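Local coordinates for protein p450 cytochrome, putative (Rippkaea orientalis, PDB 6Y01) that probably binds the molybdenum cofactor and carries it, as a Rossmann-fold Moco carrier protein of the SLOG family, at residues G71-I76 and A88-I93; W47-G52 and H61-A66; N103-S108 and L122-L127; A43-V48 and L168-I173; A35-Q40 and S161-I166. All coordinates share one frame; numbering follows the deposited sequence.

Contact 1 (G71-I76 and A88-I93)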
# COMPACT_ATOMS: atom_id res chain seq x y z
N GLY D 71 19.20 21.40 6.70
CA GLY D 71 17.89 20.90 7.05
C GLY D 71 17.82 19.39 6.98
O GLY D 71 18.65 18.74 6.34
N LEU D 72 16.78 18.84 7.61
CA LEU D 72 16.48 17.40 7.56
C LEU D 72 15.64 17.09 6.32
O LEU D 72 14.70 17.85 6.00
CB LEU D 72 15.70 17.02 8.79
CG LEU D 72 15.36 15.54 8.94
CD1 LEU D 72 16.58 14.67 9.12
CD2 LEU D 72 14.39 15.37 10.11
N THR D 73 16.04 16.05 5.65
CA THR D 73 15.34 15.57 4.44
C THR D 73 14.83 14.15 4.62
O THR D 73 15.52 13.27 5.07
CB THR D 73 16.24 15.68 3.21
OG1 THR D 73 17.39 14.87 3.45
CG2 THR D 73 16.62 17.12 2.94
N ILE D 74 13.57 13.95 4.19
CA ILE D 74 12.90 12.64 4.24
C ILE D 74 12.58 12.25 2.79
O ILE D 74 12.08 13.12 2.03
CB ILE D 74 11.58 12.71 5.00
CG1 ILE D 74 11.65 13.42 6.34
CG2 ILE D 74 11.01 11.29 5.14
CD1 ILE D 74 12.61 12.83 7.34
N GLY D 75 12.89 11.01 2.44
CA GLY D 75 12.52 10.52 1.11
C GLY D 75 11.60 9.32 1.26
O GLY D 75 11.90 8.41 2.00
N ILE D 76 10.48 9.35 0.53
CA ILE D 76 9.48 8.24 0.54
C ILE D 76 9.70 7.47 -0.75
O ILE D 76 9.27 7.91 -1.81
CB ILE D 76 8.05 8.75 0.64
CG1 ILE D 76 7.85 9.75 1.76
CG2 ILE D 76 7.12 7.58 0.77
CD1 ILE D 76 8.20 9.24 3.12
N ALA D 88 21.66 13.13 -0.55
CA ALA D 88 20.95 14.32 -0.00
C ALA D 88 19.68 13.97 0.79
O ALA D 88 19.09 14.88 1.40
CB ALA D 88 20.61 15.27 -1.08
N VAL D 89 19.37 12.68 0.88
CA VAL D 89 18.21 12.20 1.66
C VAL D 89 18.72 11.67 2.98
O VAL D 89 19.49 10.68 2.98
CB VAL D 89 17.48 11.07 0.92
CG1 VAL D 89 16.39 10.42 1.84
CG2 VAL D 89 16.92 11.57 -0.41
N ASP D 90 18.31 12.26 4.09
CA ASP D 90 18.79 11.81 5.44
C ASP D 90 18.04 10.56 5.92
O ASP D 90 18.65 9.66 6.51
CB ASP D 90 18.56 12.90 6.48
CG ASP D 90 19.37 14.14 6.25
OD1 ASP D 90 20.55 14.01 5.82
OD2 ASP D 90 18.83 15.26 6.41
N ILE D 91 16.72 10.52 5.68
CA ILE D 91 15.85 9.44 6.18
C ILE D 91 15.14 8.81 4.98
O ILE D 91 14.34 9.49 4.35
CB ILE D 91 14.82 9.98 7.19
CG1 ILE D 91 15.48 10.68 8.38
CG2 ILE D 91 13.86 8.85 7.63
CD1 ILE D 91 16.34 9.79 9.21
N ALA D 92 15.51 7.61 4.65
CA ALA D 92 14.94 6.85 3.53
C ALA D 92 13.84 5.94 4.06
O ALA D 92 14.11 4.91 4.69
CB ALA D 92 16.02 6.06 2.84
N ILE D 93 12.59 6.32 3.74
CA ILE D 93 11.44 5.45 4.06
C ILE D 93 11.23 4.58 2.83
O ILE D 93 10.90 5.09 1.77
CB ILE D 93 10.20 6.30 4.38
CG1 ILE D 93 10.45 7.30 5.48
CG2 ILE D 93 8.98 5.41 4.67
CD1 ILE D 93 10.87 6.71 6.78

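Contact 2 (W47-G52 and H61-A66)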
# COMPACT_ATOMS: atom_id res chain seq x y z
N TRP D 47 12.10 23.86 8.96
CA TRP D 47 11.07 22.89 8.51
C TRP D 47 11.74 21.65 7.94
O TRP D 47 12.90 21.70 7.54
CB TRP D 47 10.16 23.55 7.49
CG TRP D 47 9.43 24.74 8.00
CD1 TRP D 47 9.23 25.13 9.30
CD2 TRP D 47 8.79 25.74 7.20
NE1 TRP D 47 8.49 26.28 9.35
CE2 TRP D 47 8.22 26.68 8.07
CE3 TRP D 47 8.67 25.92 5.82
CZ2 TRP D 47 7.56 27.81 7.62
CZ3 TRP D 47 8.04 27.06 5.38
CH2 TRP D 47 7.47 27.98 6.27
N VAL D 48 10.98 20.56 7.88
CA VAL D 48 11.46 19.31 7.31
C VAL D 48 11.04 19.25 5.85
O VAL D 48 9.85 19.58 5.55
CB VAL D 48 10.93 18.14 8.13
CG1 VAL D 48 11.34 16.82 7.52
CG2 VAL D 48 11.41 18.25 9.57
N LEU D 49 11.91 18.78 4.98
CA LEU D 49 11.58 18.58 3.56
C LEU D 49 11.27 17.12 3.34
O LEU D 49 12.01 16.26 3.75
CB LEU D 49 12.77 18.95 2.68
CG LEU D 49 12.58 18.63 1.20
CD1 LEU D 49 11.58 19.54 0.58
CD2 LEU D 49 13.89 18.75 0.47
N LEU D 50 10.12 16.89 2.68
CA LEU D 50 9.73 15.53 2.24
C LEU D 50 9.66 15.50 0.74
O LEU D 50 9.08 16.40 0.13
CB LEU D 50 8.40 15.11 2.89
CG LEU D 50 7.95 13.70 2.54
CD1 LEU D 50 6.97 13.18 3.58
CD2 LEU D 50 7.14 13.70 1.23
N THR D 51 10.25 14.48 0.14
CA THR D 51 10.09 14.23 -1.31
C THR D 51 9.89 12.74 -1.54
O THR D 51 10.00 11.93 -0.62
CB THR D 51 11.36 14.67 -2.08
OG1 THR D 51 12.40 13.68 -1.95
CG2 THR D 51 11.86 16.08 -1.76
N GLY D 52 9.61 12.41 -2.79
CA GLY D 52 9.53 11.01 -3.20
C GLY D 52 10.89 10.36 -3.39
O GLY D 52 10.98 9.22 -3.87
N HIS D 61 17.11 18.20 -6.48
CA HIS D 61 17.56 19.60 -6.29
C HIS D 61 17.01 20.20 -4.99
O HIS D 61 17.73 20.89 -4.26
CB HIS D 61 17.17 20.45 -7.50
CG HIS D 61 18.02 20.31 -8.69
ND1 HIS D 61 18.18 19.16 -9.40
CD2 HIS D 61 18.81 21.24 -9.29
CE1 HIS D 61 19.06 19.35 -10.38
NE2 HIS D 61 19.40 20.64 -10.35
N ALA D 62 15.72 19.91 -4.67
CA ALA D 62 15.17 20.36 -3.41
C ALA D 62 15.97 19.76 -2.24
O ALA D 62 16.28 20.47 -1.27
CB ALA D 62 13.70 19.98 -3.33
N SER D 63 16.26 18.48 -2.27
CA SER D 63 16.96 17.78 -1.18
C SER D 63 18.36 18.38 -1.03
O SER D 63 18.79 18.63 0.10
CB SER D 63 17.04 16.28 -1.40
OG SER D 63 15.75 15.75 -1.30
N GLN D 64 19.07 18.60 -2.14
CA GLN D 64 20.41 19.21 -2.06
C GLN D 64 20.29 20.63 -1.50
O GLN D 64 21.18 21.07 -0.76
CB GLN D 64 21.08 19.19 -3.42
CG GLN D 64 21.53 17.79 -3.84
CD GLN D 64 22.48 17.75 -5.00
OE1 GLN D 64 23.21 18.73 -5.27
NE2 GLN D 64 22.62 16.61 -5.66
N GLY D 65 19.28 21.39 -1.87
CA GLY D 65 19.05 22.73 -1.32
C GLY D 65 18.89 22.71 0.18
O GLY D 65 19.51 23.50 0.91
N ALA D 66 18.06 21.80 0.67
CA ALA D 66 17.79 21.68 2.10
C ALA D 66 19.10 21.29 2.79
O ALA D 66 19.39 21.82 3.87
CB ALA D 66 16.67 20.67 2.38
O HOH W 1 13.95 14.19 0.17

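Contact 3 (N103-S108 and L122-L127)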
# COMPACT_ATOMS: atom_id res chain seq x y z
N ASN D 103 0.43 8.54 -2.15
CA ASN D 103 -0.56 8.91 -1.15
C ASN D 103 0.12 9.16 0.20
O ASN D 103 -0.31 10.01 0.95
CB ASN D 103 -1.72 7.89 -1.05
CG ASN D 103 -3.00 8.55 -0.55
OD1 ASN D 103 -3.45 9.61 -1.01
ND2 ASN D 103 -3.67 7.87 0.37
N ILE D 104 1.19 8.41 0.50
CA ILE D 104 1.94 8.63 1.75
C ILE D 104 2.58 10.00 1.71
O ILE D 104 2.52 10.72 2.73
CB ILE D 104 3.01 7.54 1.92
CG1 ILE D 104 2.36 6.15 1.95
CG2 ILE D 104 3.82 7.83 3.18
CD1 ILE D 104 3.33 5.04 2.03
N ASN D 105 3.13 10.37 0.55
CA ASN D 105 3.78 11.70 0.45
C ASN D 105 2.80 12.79 0.86
O ASN D 105 3.10 13.71 1.57
CB ASN D 105 4.26 12.01 -0.98
CG ASN D 105 5.32 11.06 -1.51
OD1 ASN D 105 5.75 10.22 -0.82
ND2 ASN D 105 5.65 11.13 -2.80
N VAL D 106 1.56 12.67 0.34
CA VAL D 106 0.58 13.77 0.55
C VAL D 106 -0.02 13.72 1.94
O VAL D 106 -0.19 14.77 2.56
CB VAL D 106 -0.39 13.95 -0.60
CG1 VAL D 106 0.35 14.11 -1.94
CG2 VAL D 106 -1.38 12.84 -0.60
N LEU D 107 -0.30 12.52 2.45
CA LEU D 107 -0.88 12.43 3.80
C LEU D 107 0.12 12.89 4.87
O LEU D 107 -0.30 13.35 5.93
CB LEU D 107 -1.31 11.00 4.08
CG LEU D 107 -2.55 10.52 3.27
CD1 LEU D 107 -2.76 9.04 3.57
CD2 LEU D 107 -3.76 11.34 3.62
N SER D 108 1.41 12.73 4.60
CA SER D 108 2.47 13.07 5.58
C SER D 108 2.85 14.54 5.56
O SER D 108 3.58 14.97 6.47
CB SER D 108 3.67 12.21 5.27
OG SER D 108 3.43 10.83 5.38
N LEU D 122 1.11 15.49 -11.28
CA LEU D 122 -0.37 15.66 -11.41
C LEU D 122 -1.09 14.69 -10.49
O LEU D 122 -2.07 15.11 -9.80
CB LEU D 122 -0.78 15.40 -12.85
CG LEU D 122 -2.09 16.00 -13.28
CD1 LEU D 122 -2.01 17.52 -13.36
CD2 LEU D 122 -2.41 15.47 -14.66
N SER D 123 -0.65 13.44 -10.44
CA SER D 123 -1.29 12.43 -9.56
C SER D 123 -1.18 12.88 -8.10
O SER D 123 -2.15 12.76 -7.36
CB SER D 123 -0.75 11.03 -9.77
OG SER D 123 0.49 10.78 -9.11
N GLU D 124 -0.00 13.38 -7.68
CA GLU D 124 0.16 13.79 -6.29
C GLU D 124 -0.68 15.01 -5.94
O GLU D 124 -1.25 15.04 -4.85
CB GLU D 124 1.65 14.07 -5.98
CG GLU D 124 2.38 12.79 -5.96
CD GLU D 124 3.71 12.73 -5.35
OE1 GLU D 124 3.90 13.52 -4.33
OE2 GLU D 124 4.47 11.83 -5.74
N VAL D 125 -0.70 15.99 -6.81
CA VAL D 125 -1.56 17.18 -6.56
C VAL D 125 -3.02 16.74 -6.43
O VAL D 125 -3.68 17.19 -5.53
CB VAL D 125 -1.38 18.23 -7.64
CG1 VAL D 125 -2.41 19.33 -7.53
CG2 VAL D 125 0.03 18.82 -7.59
N ALA D 126 -3.46 15.89 -7.35
CA ALA D 126 -4.86 15.43 -7.32
C ALA D 126 -5.15 14.73 -5.99
O ALA D 126 -6.20 15.00 -5.36
CB ALA D 126 -5.15 14.56 -8.52
N LEU D 127 -4.27 13.81 -5.58
CA LEU D 127 -4.45 13.10 -4.29
C LEU D 127 -4.42 14.07 -3.10
O LEU D 127 -5.16 13.93 -2.17
CB LEU D 127 -3.40 12.00 -4.13
CG LEU D 127 -3.53 10.81 -5.08
CD1 LEU D 127 -2.27 9.92 -5.02
CD2 LEU D 127 -4.75 10.01 -4.76

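Contact 4 (A43-V48 and L168-I173)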
# COMPACT_ATOMS: atom_id res chain seq x y z
N ALA D 43 14.53 24.60 4.70
CA ALA D 43 15.50 24.26 5.75
C ALA D 43 15.81 25.50 6.60
O ALA D 43 15.94 25.34 7.82
CB ALA D 43 16.74 23.71 5.11
N LEU D 44 15.86 26.68 5.99
CA LEU D 44 16.25 27.88 6.78
C LEU D 44 15.13 28.25 7.76
O LEU D 44 15.40 28.91 8.77
CB LEU D 44 16.57 29.05 5.86
CG LEU D 44 17.89 28.90 5.11
CD1 LEU D 44 17.99 29.93 4.00
CD2 LEU D 44 19.10 29.00 6.05
N GLU D 45 13.90 27.82 7.51
CA GLU D 45 12.78 28.03 8.45
C GLU D 45 12.81 27.00 9.59
O GLU D 45 11.96 27.10 10.52
CB GLU D 45 11.44 27.93 7.71
CG GLU D 45 11.21 29.02 6.71
CD GLU D 45 11.12 30.41 7.33
OE1 GLU D 45 10.74 30.53 8.54
OE2 GLU D 45 11.46 31.37 6.61
N GLY D 46 13.67 26.00 9.52
CA GLY D 46 13.66 24.89 10.48
C GLY D 46 12.60 23.85 10.18
O GLY D 46 12.26 23.06 11.05
N TRP D 47 12.10 23.86 8.96
CA TRP D 47 11.07 22.89 8.51
C TRP D 47 11.74 21.65 7.94
O TRP D 47 12.90 21.70 7.54
CB TRP D 47 10.16 23.55 7.49
CG TRP D 47 9.43 24.74 8.00
CD1 TRP D 47 9.23 25.13 9.30
CD2 TRP D 47 8.79 25.74 7.20
NE1 TRP D 47 8.49 26.28 9.35
CE2 TRP D 47 8.22 26.68 8.07
CE3 TRP D 47 8.67 25.92 5.82
CZ2 TRP D 47 7.56 27.81 7.62
CZ3 TRP D 47 8.04 27.06 5.38
CH2 TRP D 47 7.47 27.98 6.27
N VAL D 48 10.98 20.56 7.88
CA VAL D 48 11.46 19.31 7.31
C VAL D 48 11.04 19.25 5.85
O VAL D 48 9.85 19.58 5.55
CB VAL D 48 10.93 18.14 8.13
CG1 VAL D 48 11.34 16.82 7.52
CG2 VAL D 48 11.41 18.25 9.57
N LEU D 168 3.22 31.79 1.76
CA LEU D 168 1.91 31.10 1.75
C LEU D 168 1.89 30.04 2.85
O LEU D 168 0.91 29.94 3.56
CB LEU D 168 1.63 30.50 0.38
CG LEU D 168 1.32 31.51 -0.72
CD1 LEU D 168 1.33 30.82 -2.08
CD2 LEU D 168 -0.05 32.15 -0.49
N ILE D 169 2.96 29.26 2.97
CA ILE D 169 3.02 28.23 4.03
C ILE D 169 2.81 28.88 5.39
O ILE D 169 2.07 28.34 6.20
CB ILE D 169 4.33 27.44 3.97
CG1 ILE D 169 4.38 26.61 2.68
CG2 ILE D 169 4.52 26.60 5.23
CD1 ILE D 169 5.77 26.09 2.38
N LYS D 170 3.51 29.97 5.68
CA LYS D 170 3.36 30.63 6.98
C LYS D 170 1.90 31.01 7.23
O LYS D 170 1.43 30.82 8.34
CB LYS D 170 4.30 31.83 7.07
CG LYS D 170 5.75 31.42 7.20
CD LYS D 170 6.68 32.56 7.18
CE LYS D 170 8.10 32.05 7.36
NZ LYS D 170 9.08 33.09 6.94
N SER D 171 1.20 31.52 6.22
CA SER D 171 -0.22 31.90 6.39
C SER D 171 -1.08 30.65 6.61
O SER D 171 -2.04 30.71 7.43
CB SER D 171 -0.71 32.75 5.26
OG SER D 171 -0.75 31.99 4.08
N ILE D 172 -0.75 29.55 5.94
CA ILE D 172 -1.53 28.29 6.03
C ILE D 172 -1.35 27.66 7.41
O ILE D 172 -2.36 27.29 8.05
CB ILE D 172 -1.12 27.32 4.91
CG1 ILE D 172 -1.60 27.86 3.55
CG2 ILE D 172 -1.65 25.91 5.18
CD1 ILE D 172 -0.93 27.25 2.37
N ILE D 173 -0.12 27.52 7.86
CA ILE D 173 0.14 26.78 9.12
C ILE D 173 -0.26 27.66 10.31
O ILE D 173 -0.58 27.10 11.36
CB ILE D 173 1.55 26.16 9.16
CG1 ILE D 173 2.66 27.20 9.26
CG2 ILE D 173 1.75 25.24 7.95
CD1 ILE D 173 4.07 26.60 9.14

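Contact 5 (A35-Q40 and S161-I166)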
# COMPACT_ATOMS: atom_id res chain seq x y z
N ALA D 35 13.37 24.55 -7.31
CA ALA D 35 13.44 23.43 -6.38
C ALA D 35 14.59 23.62 -5.39
O ALA D 35 14.43 23.43 -4.19
CB ALA D 35 13.58 22.14 -7.10
N TYR D 36 15.77 23.93 -5.94
CA TYR D 36 16.97 24.12 -5.09
C TYR D 36 16.74 25.27 -4.10
O TYR D 36 17.04 25.15 -2.89
CB TYR D 36 18.17 24.34 -5.99
CG TYR D 36 19.48 24.44 -5.27
CD1 TYR D 36 20.07 23.34 -4.69
CD2 TYR D 36 20.17 25.64 -5.30
CE1 TYR D 36 21.31 23.44 -4.03
CE2 TYR D 36 21.44 25.71 -4.73
CZ TYR D 36 21.99 24.62 -4.10
OH TYR D 36 23.20 24.76 -3.49
N GLN D 37 16.19 26.38 -4.58
CA GLN D 37 15.89 27.53 -3.70
C GLN D 37 14.86 27.15 -2.64
O GLN D 37 15.03 27.51 -1.46
CB GLN D 37 15.45 28.78 -4.48
CG GLN D 37 16.56 29.33 -5.36
CD GLN D 37 16.11 30.57 -6.10
OE1 GLN D 37 14.92 30.89 -6.12
NE2 GLN D 37 17.04 31.28 -6.73
N LEU D 38 13.79 26.46 -3.05
CA LEU D 38 12.78 26.00 -2.07
C LEU D 38 13.41 25.15 -1.01
O LEU D 38 13.06 25.32 0.17
CB LEU D 38 11.68 25.17 -2.77
CG LEU D 38 10.56 25.93 -3.41
CD1 LEU D 38 9.66 24.92 -4.13
CD2 LEU D 38 9.77 26.69 -2.35
N GLY D 39 14.26 24.20 -1.40
CA GLY D 39 14.86 23.33 -0.38
C GLY D 39 15.63 24.14 0.66
O GLY D 39 15.50 23.91 1.85
N GLN D 40 16.44 25.08 0.18
CA GLN D 40 17.20 25.97 1.08
C GLN D 40 16.24 26.74 1.98
O GLN D 40 16.43 26.78 3.19
CB GLN D 40 18.05 26.97 0.28
CG GLN D 40 19.18 26.33 -0.47
CD GLN D 40 19.96 27.32 -1.29
OE1 GLN D 40 20.82 28.00 -0.74
NE2 GLN D 40 19.67 27.35 -2.59
N SER D 161 6.87 32.55 -6.80
CA SER D 161 8.31 32.36 -6.55
C SER D 161 8.50 31.43 -5.37
O SER D 161 7.57 31.20 -4.61
CB SER D 161 8.97 33.68 -6.23
OG SER D 161 8.51 34.16 -4.98
N PRO D 162 9.71 30.88 -5.16
CA PRO D 162 10.00 30.13 -3.94
C PRO D 162 9.70 30.93 -2.67
O PRO D 162 9.11 30.38 -1.75
CB PRO D 162 11.48 29.77 -4.12
CG PRO D 162 11.63 29.68 -5.60
CD PRO D 162 10.82 30.85 -6.11
N GLU D 163 10.12 32.18 -2.63
CA GLU D 163 9.85 33.03 -1.45
C GLU D 163 8.35 33.13 -1.19
O GLU D 163 7.92 33.08 -0.04
CB GLU D 163 10.50 34.41 -1.66
CG GLU D 163 12.00 34.37 -1.70
CD GLU D 163 12.66 33.89 -3.01
OE1 GLU D 163 11.94 33.65 -4.07
OE2 GLU D 163 13.93 33.75 -2.98
N ASN D 164 7.56 33.28 -2.26
CA ASN D 164 6.09 33.38 -2.11
C ASN D 164 5.54 32.06 -1.56
O ASN D 164 4.62 32.10 -0.75
CB ASN D 164 5.47 33.77 -3.45
CG ASN D 164 3.97 33.99 -3.38
OD1 ASN D 164 3.25 33.56 -4.28
ND2 ASN D 164 3.51 34.72 -2.39
N CYS D 165 6.10 30.92 -1.97
CA CYS D 165 5.69 29.63 -1.36
C CYS D 165 5.86 29.67 0.16
O CYS D 165 4.96 29.20 0.87
CB CYS D 165 6.49 28.45 -1.89
SG CYS D 165 6.23 28.09 -3.63
N ILE D 166 6.99 30.18 0.63
CA ILE D 166 7.25 30.22 2.09
C ILE D 166 6.23 31.14 2.75
O ILE D 166 5.70 30.77 3.81
CB ILE D 166 8.70 30.67 2.38
CG1 ILE D 166 9.71 29.76 1.69
CG2 ILE D 166 8.93 30.75 3.87
CD1 ILE D 166 9.69 28.31 2.11

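Contact 1 (G71-I76 and A88-I93)
Thr-73 and Asp-90 lock together where two parallel strands of the Rossmann-type sheet start to pair. Strand 91-94, one of two edge strands within the chain, lies beside strand 73-77. The hydroxyl of Thr-73 works both ways: OG1 donates to Ala-88 O at 2.7 Å and accepts from Asp-90 N at 2.8 Å. A chi1 of 60° sets OG1 between the backbone N and the carbonyl carbon, where it faces the turn before strand 91-94. Thr-73 N binds Asp-90 OD2 at 3.0 Å, on the anti side of the carboxylate and 33° out of its plane. The same oxygen, OD2, makes a salt bridge with Lys-67, whose NZ binds Gly-71 O as well. Ile-91 N binds Thr-73 O, and Gly-75 N binds Ile-91 O at 2.8 Å. On one face Ile-74 lies beside Ile-91 and Ile-76 beside Ile-93, each pair pointing the same way. Leu-72 and Ile-91 also pack on Ile-91 and Leu-72 of a second subunit. On the other face, Val-89 CG1 rests 3.6 Å from Gly-75 N. The last bond is nearly straight at the acceptor: Ile-93 N meets Gly-75 O at 2.8 Å, with a C=O...N angle of 179°.

Contact 2 (W47-G52 and H61-A66)
Thr-51 OG1 and Ser-63 OG are joined through one water, which lies 2.7 Å from Thr-51 OG1 and 2.8 Å from Ser-63 OG. Thr-51 OG1 is itself 4.0 Å from Ser-63 OG, too far for a direct bond, and the water spans the gap. Each hydroxyl also has a protein partner close by in sequence. Thr-51 OG1 is bonded to Gly-53 N, just past the end of the strand, and Ser-63 OG to Met-59 O, one turn back in its own helix. These bonds fix both ends of the bridge in a buried place. The methyl of Thr-51 turns to the same helix, with CG2 3.9 Å from Ser-63 OG.

The contact belongs to a beta-alpha-beta unit made of strand 48-51, helix 58-68 and strand 73-77. The strand and the segment 61-66 of the helix run nearly antiparallel, at 162°, with their axes 9.1 Å apart. Leu-49 makes most of the apolar contact. Its CG stands anti to the backbone N (chi1 174°), and this sends CD2 to the helix surface. CD2 sits 3.4 Å from Ala-62 O, over the backbone between Ala-62 and Ser-63. The CB atoms of Ala-62 and Ala-66, one turn apart, both touch Leu-49 CD2, and Ala-66 CB does so at 3.9 Å. Ala-62 O is at the same time the acceptor for Ala-66 N in the helix. On the neighbouring strand, Thr-73 packs against both Leu-49 and Ala-66.

Contact 3 (N103-S108 and L122-L127)
Glu-124 meets Asn-105 and Val-106 where helix 119-130 packs against helix 102-108 in the Rossmann-type fold. The axes of segments 103-108 and 122-127 approach to 9.2 Å at an angle of 44°.

Along 122-127, Glu-124 comes first. Its chain runs extended beyond CG and brings the carboxylate to the amide of Asn-105. Asn-105 ND2 lies 3.2 Å from Glu-124 OE2, in a weak and bent hydrogen bond. A second weak bond from ND2 to OE1 is less certain, because the place of OE1 is less sure. The amide and carboxylate planes are turned 58° against each other, so the two groups do not pair flat. Met-21 of strand 17-21 packs on both side chains. The main chain of Glu-124 is also covered: Val-106 CG1 comes to 3.4 Å from Glu-124 O.

The far side of helix 119-130 packs on Phe-148 of helix 142-151. Leu-127 comes next, and its CB points at helix 102-108. It crosses Val-106 at about a right angle, with Leu-127 CB 4.2 Å from Val-106 CG2. One valine thus touches two residues about one turn apart, CG1 at Glu-124 and CG2 at Leu-127. The side chains of Leu-127 and Asn-103 also cross at about a right angle. Asn-99 of a third subunit packs on both of these residues, which places this end of the contact at a subunit interface. Asn-103 OD1 accepts from Asn-131 ND2, and the same oxygen rests 3.9 Å from Leu-127 CB.

Contact 4 (A43-V48 and L168-I173)
Glu-45 and Trp-47 reach helix 162-176 from the turn that leads out of helix 29-44 into strand 48-51 of the Rossmann-type sheet. Helix 29-44 closes with a Schellman motif. Glu-45 stands just before its glycine. Its chain is bent at chi2 (-63°), which brings the carboxylate round to Lys-170. The lysine chain is extended and comes from the opposite direction. Lys-170 NZ makes a salt bridge with Glu-45 OE2 at 3.0 Å, from above the carboxylate plane and 52° out of it. Gly-46 follows with positive phi (81°), and Gly-46 N binds Ala-43 O at 2.9 Å. The chain then turns back, and the ring of Trp-47 comes to lie under its neighbour: Glu-45 CB sits 3.4 Å above the ring plane, over its centre.

Trp-47 carries most of the apolar contact. The far end of its six-membered ring, CZ2, CZ3 and CH2, packs against side chains of the helix. Ile-169 slides past it in the opposite direction, with CG2 3.4 Å from Trp-47 CH2. Ile-173 crosses it obliquely one turn on, with CD1 4.0 Å from Trp-47 CZ2. Ile-166, Pro-16 and Ile-18 pack on the indole as well. Lys-170 thus serves both residues: its tip meets the glutamate, while nearer its root Lys-170 CG lies at the edge of the indole, in the ring plane, 4.0 Å from Trp-47 CH2.

Contact 5 (A35-Q40 and S161-I166)
Two helices that cover the same face of the Rossmann-type sheet meet here, 29-44 and the first turn of the C-terminal helix 162-176. The axes of segments 35-40 and 162-166 approach to 9.5 Å at an angle of 36°. Leu-38 and Gln-37 both pack on Pro-162, the first residue of the second helix. The closest CA atoms are those of Leu-38 and Pro-162, 5.3 Å apart. Leu-38 crosses the proline ring at about a right angle. Its CD2 lies 3.9 Å from Pro-162 CB and 3.8 Å from Cys-165 CB, so one methyl fits between two residues of a single turn. Leu-38 and Cys-165 both pack on Ile-113 of strand 111-115, which lies beneath the helices.

Gln-37, which is partly exposed, meets the proline ring at CG. Its chain is extended beyond CG, and this carries the amide past the ring, with Gln-37 OE1 3.5 Å from Pro-162 CG. Ser-161 is the N-cap of the second helix: its OG accepts from Asn-164 N at 3.0 Å, with an N-H...O angle of 158°. Proline suits the next position, where the backbone N has no helical acceptor to meet. Contact across the helices is mainly apolar, which implies that the join depends on shape fit, while the helix start is held by the Ser-161 cap and the bond of Asn-164 OD1 to Ser-160 N.

How the contacts relate
Along the chain, contact 2 closes before contact 1 opens, and contact 1 closes before contact 3 opens. Contacts 1 and 3 lie inside the loops closed by contacts 4 and 5. Contact 2 lies inside that of contact 5 and shares Trp-47 and Val-48 with contact 4. Contacts 1 and 2 reach the same parallel sheet through its neighbouring strands 73-77 and 48-51, with centres about 7 Å apart. Contacts 4 and 5 both use helices 29-44 and 162-176, so early and late parts of the chain meet. The centre of contact 3 lies about 19 Å from that of contact 5, on the opposite side of the chain's centre. Contacts 1 and 3 both touch the second subunit.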